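Local structure of exopolysaccharide biosynthesis protein (Pantoea stewartii subsp. stewartii DC283, 6TGF) at residues 56-61 with 168-173; 177-182 with 224-229; 188-193 with 202-207. The protein modifies the glycan biofilm of its bacterium, probably as an exopolysaccharide hydrolase, and has a parallel beta-helix fold like that of bacteriophage tailspikes. One frame throughout, in Å; residues are numbered along the deposited sequence.

Contact 1: 56-61 with 168-173; sequences VYAMPP and GEIPSV
Met-59 and Gly-168 bring the two backbones nearest to each other, with 4.6 Å between the CA of Met-59 and the CA of Gly-168. On one side the chain leaves helix 53-57, closing a turn through the hydrogen bond from Met-59 N to Val-56 O (3.2 Å), and runs on to Pro-60, the N-cap residue of helix 61-66. On the other side, residues 168-170 form a short extended strand that passes this turn. Ala-58 O lies 3.4 Å from Glu-169 N. The Pro-60 ring comes alongside Gly-168, the proline CD being 4.3 Å from the glycine CA. The turn falls in the head-binding family region; strand 168-170 is an edge strand, within this chain, of a mixed sheet and pairs in parallel with strand 187-190. Side chains add one loose apolar touch, from Ala-58 CB to Ile-170 CG1 (4.4 Å). Ile-170 CG1 stands anti to its own carbonyl carbon (chi1 -61°), which brings the longer branch closer to Ala-58 than its CB bond alone would suggest. Both side chains also pack on Thr-179. Farther along, Ser-172 caps helix 173-176, and its OG is hydrogen-bonded to Asp-175 OD2.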
# COMPACT_ATOMS: atom_id res chain seq x y z
N VAL B 56 20.03 -55.05 10.65
CA VAL B 56 20.29 -55.30 12.10
C VAL B 56 20.45 -53.95 12.81
O VAL B 56 19.82 -53.75 13.87
CB VAL B 56 21.54 -56.19 12.31
CG1 VAL B 56 21.83 -56.43 13.78
CG2 VAL B 56 21.41 -57.51 11.57
N TYR B 57 21.27 -53.05 12.24
CA TYR B 57 21.49 -51.66 12.72
C TYR B 57 20.17 -50.89 12.71
O TYR B 57 19.99 -50.02 13.59
CB TYR B 57 22.53 -50.94 11.86
CG TYR B 57 23.96 -51.40 12.05
CD1 TYR B 57 24.64 -51.15 13.23
CD2 TYR B 57 24.64 -52.06 11.05
CE1 TYR B 57 25.95 -51.55 13.42
CE2 TYR B 57 25.96 -52.47 11.21
CZ TYR B 57 26.62 -52.22 12.40
OH TYR B 57 27.91 -52.62 12.57
N ALA B 58 19.28 -51.19 11.76
CA ALA B 58 18.00 -50.49 11.53
C ALA B 58 16.95 -50.89 12.58
O ALA B 58 15.98 -50.14 12.72
CB ALA B 58 17.49 -50.75 10.14
N MET B 59 17.14 -52.02 13.29
CA MET B 59 16.21 -52.47 14.36
C MET B 59 16.41 -51.58 15.58
O MET B 59 17.47 -50.97 15.72
CB MET B 59 16.46 -53.93 14.77
CG MET B 59 16.61 -54.89 13.61
SD MET B 59 16.77 -56.62 14.13
CE MET B 59 18.26 -56.55 15.12
N PRO B 60 15.43 -51.48 16.51
CA PRO B 60 15.65 -50.80 17.79
C PRO B 60 16.75 -51.49 18.59
O PRO B 60 16.84 -52.72 18.57
CB PRO B 60 14.30 -50.91 18.52
CG PRO B 60 13.29 -51.22 17.43
CD PRO B 60 14.05 -51.98 16.36
N PRO B 61 17.62 -50.75 19.31
CA PRO B 61 18.74 -51.35 20.04
C PRO B 61 18.32 -52.45 21.04
O PRO B 61 19.10 -53.37 21.25
CB PRO B 61 19.36 -50.18 20.81
CG PRO B 61 18.97 -48.96 20.00
CD PRO B 61 17.60 -49.28 19.44
N GLY B 168 12.31 -48.93 13.37
CA GLY B 168 13.74 -48.69 13.66
C GLY B 168 14.14 -47.25 13.40
O GLY B 168 13.30 -46.47 12.92
N GLU B 169 15.40 -46.91 13.71
CA GLU B 169 15.99 -45.57 13.50
C GLU B 169 17.26 -45.70 12.65
O GLU B 169 17.99 -46.70 12.82
CB GLU B 169 16.30 -44.89 14.84
CG GLU B 169 16.60 -43.41 14.71
CD GLU B 169 16.48 -42.61 16.00
OE1 GLU B 169 15.94 -41.48 15.94
OE2 GLU B 169 16.92 -43.11 17.05
N ILE B 170 17.50 -44.73 11.76
CA ILE B 170 18.65 -44.69 10.81
C ILE B 170 19.31 -43.31 10.91
O ILE B 170 18.62 -42.30 10.88
CB ILE B 170 18.18 -45.04 9.39
CG1 ILE B 170 17.59 -46.45 9.33
CG2 ILE B 170 19.30 -44.85 8.37
CD1 ILE B 170 17.22 -46.94 7.95
N PRO B 171 20.65 -43.23 11.07
CA PRO B 171 21.32 -41.96 11.35
C PRO B 171 21.44 -40.98 10.18
O PRO B 171 21.40 -39.79 10.44
CB PRO B 171 22.71 -42.39 11.83
CG PRO B 171 22.96 -43.73 11.17
CD PRO B 171 21.59 -44.37 11.04
N SER B 172 21.59 -41.46 8.94
CA SER B 172 21.84 -40.64 7.72
C SER B 172 21.16 -41.25 6.49
O SER B 172 20.77 -42.43 6.56
CB SER B 172 23.32 -40.48 7.50
OG SER B 172 23.93 -41.74 7.23
N VAL B 173 21.02 -40.47 5.41
CA VAL B 173 20.43 -40.95 4.12
C VAL B 173 21.42 -41.93 3.47
O VAL B 173 20.95 -42.88 2.81
CB VAL B 173 20.05 -39.82 3.14
CG1 VAL B 173 19.18 -38.75 3.80
CG2 VAL B 173 21.25 -39.18 2.48

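Contact 2: 177-182 with 224-229; sequences RKTRPL and FHWRRV
Phe-224 packs against the backbone of residues 177-181, with Arg-180 CA over one face of its ring. That CA sits above the middle of the face, 3.8 Å from the ring centroid and only 7° off the normal, a CH-pi contact. With CG placed between the backbone N and the carbonyl carbon (chi1 67°), the ring is brought up to the loop. Pro-181 CD lies 3.5 Å from Phe-224 CD1, while Arg-180 CB stays 4.0 Å from Phe-224 CE2. The carbonyl oxygens of Arg-177 and Thr-179 also come close to the ring, obliquely. The CB of His-225 is directed away from the loop, and ND1 makes a weak hydrogen bond with Gln-209 O. Trp-226 turns back toward the loop and supplies the polar link. Its NE1 donates to Thr-179 O at 2.9 Å, with 149° at the hydrogen and the acceptor in the plane of the indole. The bond uses the indole edge, and Pro-181 CG lies over one face, 3.9 Å from the centroid of the six-membered ring, a second CH-pi contact. Pro-181 thus touches both aromatics, CD on Phe-224 and CG on Trp-226. Past Trp-226 the strand diverges from the loop, and Arg-228 forms a salt bridge with Asp-240. Strand 224-228 lies between strands 202-207 and 218-221, and the loop connects helix 173-176, where Asp-175 O bonds Thr-179 OG1, to strand 187-190 while resting on helix 53-57 through Glu-54.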
# COMPACT_ATOMS: atom_id res chain seq x y z
N ARG B 177 19.92 -45.31 2.19
CA ARG B 177 20.05 -45.79 0.78
C ARG B 177 20.65 -47.20 0.75
O ARG B 177 20.58 -47.84 -0.31
CB ARG B 177 20.91 -44.82 -0.04
CG ARG B 177 20.20 -43.54 -0.43
CD ARG B 177 21.19 -42.47 -0.85
NE ARG B 177 20.53 -41.26 -1.33
CZ ARG B 177 21.15 -40.09 -1.53
NH1 ARG B 177 22.44 -39.96 -1.28
NH2 ARG B 177 20.46 -39.05 -1.97
N LYS B 178 21.24 -47.66 1.86
CA LYS B 178 21.90 -48.98 1.99
C LYS B 178 21.00 -49.97 2.75
O LYS B 178 21.33 -51.17 2.75
CB LYS B 178 23.25 -48.82 2.70
CG LYS B 178 24.35 -48.21 1.85
CD LYS B 178 25.54 -47.74 2.65
CE LYS B 178 26.77 -47.52 1.80
NZ LYS B 178 27.95 -47.12 2.62
N THR B 179 19.92 -49.49 3.37
CA THR B 179 18.98 -50.30 4.19
C THR B 179 17.78 -50.73 3.34
O THR B 179 16.93 -49.87 3.07
CB THR B 179 18.51 -49.53 5.43
OG1 THR B 179 19.67 -49.12 6.17
CG2 THR B 179 17.60 -50.35 6.32
N ARG B 180 17.71 -52.00 2.94
CA ARG B 180 16.54 -52.58 2.24
C ARG B 180 15.38 -52.67 3.23
O ARG B 180 15.56 -53.15 4.34
CB ARG B 180 16.87 -53.96 1.66
CG ARG B 180 15.67 -54.70 1.07
CD ARG B 180 16.07 -55.96 0.32
NE ARG B 180 16.07 -55.76 -1.12
CZ ARG B 180 15.15 -56.22 -1.97
NH1 ARG B 180 14.12 -56.93 -1.54
NH2 ARG B 180 15.27 -55.97 -3.26
N PRO B 181 14.16 -52.19 2.87
CA PRO B 181 12.99 -52.38 3.71
C PRO B 181 12.70 -53.86 3.97
O PRO B 181 12.97 -54.67 3.09
CB PRO B 181 11.83 -51.74 2.92
CG PRO B 181 12.51 -50.80 1.94
CD PRO B 181 13.86 -51.40 1.66
N LEU B 182 12.17 -54.19 5.15
CA LEU B 182 11.76 -55.57 5.53
C LEU B 182 10.62 -56.02 4.61
O LEU B 182 10.64 -57.19 4.17
CB LEU B 182 11.33 -55.61 7.00
CG LEU B 182 12.46 -55.58 8.03
CD1 LEU B 182 11.90 -55.54 9.44
CD2 LEU B 182 13.38 -56.79 7.86
N PHE B 224 15.02 -50.86 -4.33
CA PHE B 224 14.12 -50.33 -3.28
C PHE B 224 14.31 -48.82 -3.14
O PHE B 224 15.28 -48.27 -3.70
CB PHE B 224 14.39 -51.01 -1.93
CG PHE B 224 15.74 -50.70 -1.33
CD1 PHE B 224 15.92 -49.57 -0.55
CD2 PHE B 224 16.83 -51.53 -1.55
CE1 PHE B 224 17.16 -49.28 0.00
CE2 PHE B 224 18.06 -51.23 -1.00
CZ PHE B 224 18.23 -50.11 -0.23
N HIS B 225 13.40 -48.18 -2.40
CA HIS B 225 13.47 -46.74 -2.03
C HIS B 225 12.66 -46.49 -0.76
O HIS B 225 11.89 -47.39 -0.35
CB HIS B 225 13.00 -45.85 -3.20
CG HIS B 225 11.52 -45.78 -3.36
ND1 HIS B 225 10.81 -46.65 -4.16
CD2 HIS B 225 10.60 -44.93 -2.83
CE1 HIS B 225 9.53 -46.35 -4.12
NE2 HIS B 225 9.38 -45.30 -3.31
N TRP B 226 12.86 -45.33 -0.15
CA TRP B 226 12.10 -44.81 1.02
C TRP B 226 11.44 -43.49 0.63
O TRP B 226 12.15 -42.61 0.11
CB TRP B 226 13.01 -44.65 2.24
CG TRP B 226 13.66 -45.92 2.69
CD1 TRP B 226 14.86 -46.42 2.27
CD2 TRP B 226 13.16 -46.85 3.66
NE1 TRP B 226 15.13 -47.60 2.91
CE2 TRP B 226 14.10 -47.89 3.77
CE3 TRP B 226 12.00 -46.91 4.45
CZ2 TRP B 226 13.93 -48.97 4.63
CZ3 TRP B 226 11.83 -47.98 5.30
CH2 TRP B 226 12.78 -49.00 5.39
N ARG B 227 10.13 -43.37 0.86
CA ARG B 227 9.34 -42.14 0.57
C ARG B 227 9.07 -41.42 1.89
O ARG B 227 8.54 -42.06 2.82
CB ARG B 227 8.05 -42.51 -0.17
CG ARG B 227 7.08 -41.35 -0.38
CD ARG B 227 6.11 -41.56 -1.54
NE ARG B 227 6.07 -42.95 -2.01
CZ ARG B 227 6.40 -43.38 -3.23
NH1 ARG B 227 6.79 -42.53 -4.17
NH2 ARG B 227 6.33 -44.67 -3.51
N ARG B 228 9.45 -40.14 1.97
CA ARG B 228 9.23 -39.27 3.15
C ARG B 228 7.72 -39.12 3.38
O ARG B 228 6.99 -38.91 2.39
CB ARG B 228 9.88 -37.90 2.93
CG ARG B 228 9.84 -36.99 4.16
CD ARG B 228 10.49 -35.64 3.92
NE ARG B 228 11.45 -35.35 4.97
CZ ARG B 228 12.77 -35.47 4.87
NH1 ARG B 228 13.33 -35.86 3.73
NH2 ARG B 228 13.53 -35.18 5.90
N VAL B 229 7.27 -39.25 4.63
CA VAL B 229 5.87 -38.97 5.06
C VAL B 229 5.74 -37.46 5.23
O VAL B 229 6.29 -36.92 6.21
CB VAL B 229 5.48 -39.74 6.34
CG1 VAL B 229 4.05 -39.44 6.76
CG2 VAL B 229 5.69 -41.24 6.19

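Contact 3: 188-193 with 202-207; sequences IKLKSW and GEFVGS
Ile-188 and Phe-204 pair as hydrogen-bonded partners in an antiparallel beta hairpin of strands 187-190 and 202-207, joined by a loop of irregular chain. Ile-188 N donates to Phe-204 O (2.8 Å), and Phe-204 N returns a bond to Ile-188 O (2.9 Å). Lys-189 and Glu-203 form the intervening non-hydrogen-bonded pair. Their side chains share the opposite face from Phe-204, with Lys-189 NZ and Glu-203 OE1 6.4 Å apart, too far for a salt bridge though probably mutually favourable.

The side chain of Phe-204 runs along the buried face of the hairpin. Its CB meets Ile-188 CG2 at 3.7 Å, the branch that is held between the backbone N and carbonyl carbon of the isoleucine. With CG anti to the carbonyl carbon (chi1 -73°), the ring then leans along the neighbouring strand in the direction of Leu-190. CD1 comes to Leu-190 CB, and CE1 touches both Leu-190 CB (3.7 Å) and Leu-190 CD2 (3.8 Å). At the tip, CZ still grazes CD2. Leu-190 therefore meets the ring obliquely, and Trp-226 and Arg-228 of strand 224-228 also contact it. Leu-190 also touches Val-173 of helix 173-176.

The last pair closes the hairpin at its loop end: Leu-190 N donates to Gly-202 O, and Gly-202 N gives its hydrogen to Leu-190 O at 2.9 Å.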
# COMPACT_ATOMS: atom_id res chain seq x y z
N ILE B 188 10.26 -46.47 8.93
CA ILE B 188 11.60 -46.21 9.53
C ILE B 188 11.66 -44.73 9.93
O ILE B 188 10.87 -43.93 9.38
CB ILE B 188 12.72 -46.62 8.56
CG1 ILE B 188 13.99 -47.06 9.29
CG2 ILE B 188 13.02 -45.54 7.53
CD1 ILE B 188 13.85 -48.36 10.03
N LYS B 189 12.55 -44.39 10.86
CA LYS B 189 12.71 -43.02 11.41
C LYS B 189 14.15 -42.54 11.13
O LYS B 189 15.07 -43.09 11.75
CB LYS B 189 12.37 -43.05 12.90
CG LYS B 189 11.85 -41.74 13.48
CD LYS B 189 12.95 -40.83 13.97
CE LYS B 189 12.47 -39.41 14.17
NZ LYS B 189 11.32 -39.34 15.11
N LEU B 190 14.32 -41.59 10.21
CA LEU B 190 15.63 -40.98 9.88
C LEU B 190 15.92 -39.86 10.88
O LEU B 190 15.16 -38.87 10.88
CB LEU B 190 15.62 -40.47 8.44
CG LEU B 190 16.93 -39.84 7.94
CD1 LEU B 190 18.05 -40.87 7.91
CD2 LEU B 190 16.75 -39.22 6.57
N LYS B 191 16.97 -40.01 11.70
CA LYS B 191 17.38 -39.03 12.74
C LYS B 191 17.69 -37.68 12.07
O LYS B 191 17.23 -36.64 12.59
CB LYS B 191 18.59 -39.54 13.52
CG LYS B 191 19.04 -38.65 14.67
CD LYS B 191 20.47 -38.91 15.12
CE LYS B 191 21.19 -37.65 15.56
NZ LYS B 191 21.57 -36.81 14.40
N SER B 192 18.44 -37.71 10.97
CA SER B 192 18.82 -36.50 10.18
C SER B 192 19.31 -36.91 8.79
O SER B 192 19.62 -38.10 8.59
CB SER B 192 19.85 -35.68 10.91
OG SER B 192 21.08 -35.65 10.22
N TRP B 193 19.38 -35.95 7.87
CA TRP B 193 19.91 -36.13 6.49
C TRP B 193 21.38 -36.53 6.58
O TRP B 193 21.72 -37.63 6.11
CB TRP B 193 19.71 -34.85 5.66
CG TRP B 193 19.57 -35.09 4.19
CD1 TRP B 193 18.42 -35.00 3.46
CD2 TRP B 193 20.61 -35.44 3.26
NE1 TRP B 193 18.67 -35.28 2.14
CE2 TRP B 193 20.00 -35.55 1.99
CE3 TRP B 193 21.99 -35.67 3.38
CZ2 TRP B 193 20.73 -35.88 0.85
CZ3 TRP B 193 22.70 -36.00 2.25
CH2 TRP B 193 22.08 -36.10 1.00
N GLY B 202 13.12 -37.34 9.56
CA GLY B 202 11.67 -37.57 9.48
C GLY B 202 11.31 -39.04 9.43
O GLY B 202 12.20 -39.88 9.65
N GLU B 203 10.03 -39.33 9.16
CA GLU B 203 9.46 -40.70 9.07
C GLU B 203 9.39 -41.10 7.59
O GLU B 203 8.92 -40.28 6.78
CB GLU B 203 8.08 -40.73 9.73
CG GLU B 203 7.44 -42.10 9.73
CD GLU B 203 6.28 -42.26 10.70
OE1 GLU B 203 6.29 -41.57 11.75
OE2 GLU B 203 5.37 -43.07 10.42
N PHE B 204 9.83 -42.32 7.27
CA PHE B 204 9.92 -42.85 5.89
C PHE B 204 9.22 -44.21 5.81
O PHE B 204 9.31 -45.00 6.76
CB PHE B 204 11.39 -42.93 5.45
CG PHE B 204 12.01 -41.59 5.16
CD1 PHE B 204 12.45 -40.77 6.19
CD2 PHE B 204 12.15 -41.14 3.86
CE1 PHE B 204 13.01 -39.54 5.92
CE2 PHE B 204 12.71 -39.90 3.59
CZ PHE B 204 13.14 -39.10 4.63
N VAL B 205 8.54 -44.45 4.68
CA VAL B 205 7.78 -45.70 4.38
C VAL B 205 8.44 -46.37 3.18
O VAL B 205 8.61 -45.71 2.14
CB VAL B 205 6.28 -45.40 4.16
CG1 VAL B 205 6.02 -44.37 3.07
CG2 VAL B 205 5.48 -46.66 3.89
N GLY B 206 8.85 -47.64 3.34
CA GLY B 206 9.68 -48.38 2.36
C GLY B 206 8.85 -48.96 1.22
O GLY B 206 7.64 -49.19 1.43
N SER B 207 9.48 -49.18 0.07
CA SER B 207 8.86 -49.78 -1.14
C SER B 207 9.93 -50.46 -2.00
O SER B 207 11.09 -50.00 -1.98
CB SER B 207 8.10 -48.75 -1.93
OG SER B 207 7.42 -49.34 -3.02

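All three contacts reach one mixed sheet, in which strands 168-170, 187-190, 202-207, 224-228 and 218-221 lie side by side in that order. Their centres are close: about 12 Å between contacts 1 and 2, about 9 Å between 1 and 3, and about 8 Å between 2 and 3. Along the chain contact 1 closes first, and contact 3 forms within the span bridged by contact 2. Probable backbone bonds of Ile-170 with Lys-189 and Lys-191 tie contact 1 to contact 3, and another, from His-225 to Ser-207, ties contact 3 to contact 2. Helix 53-57 and residues 58-60, touching this sheet and its loop, pack the head-binding family region against chain ahead of the beta-helix strands.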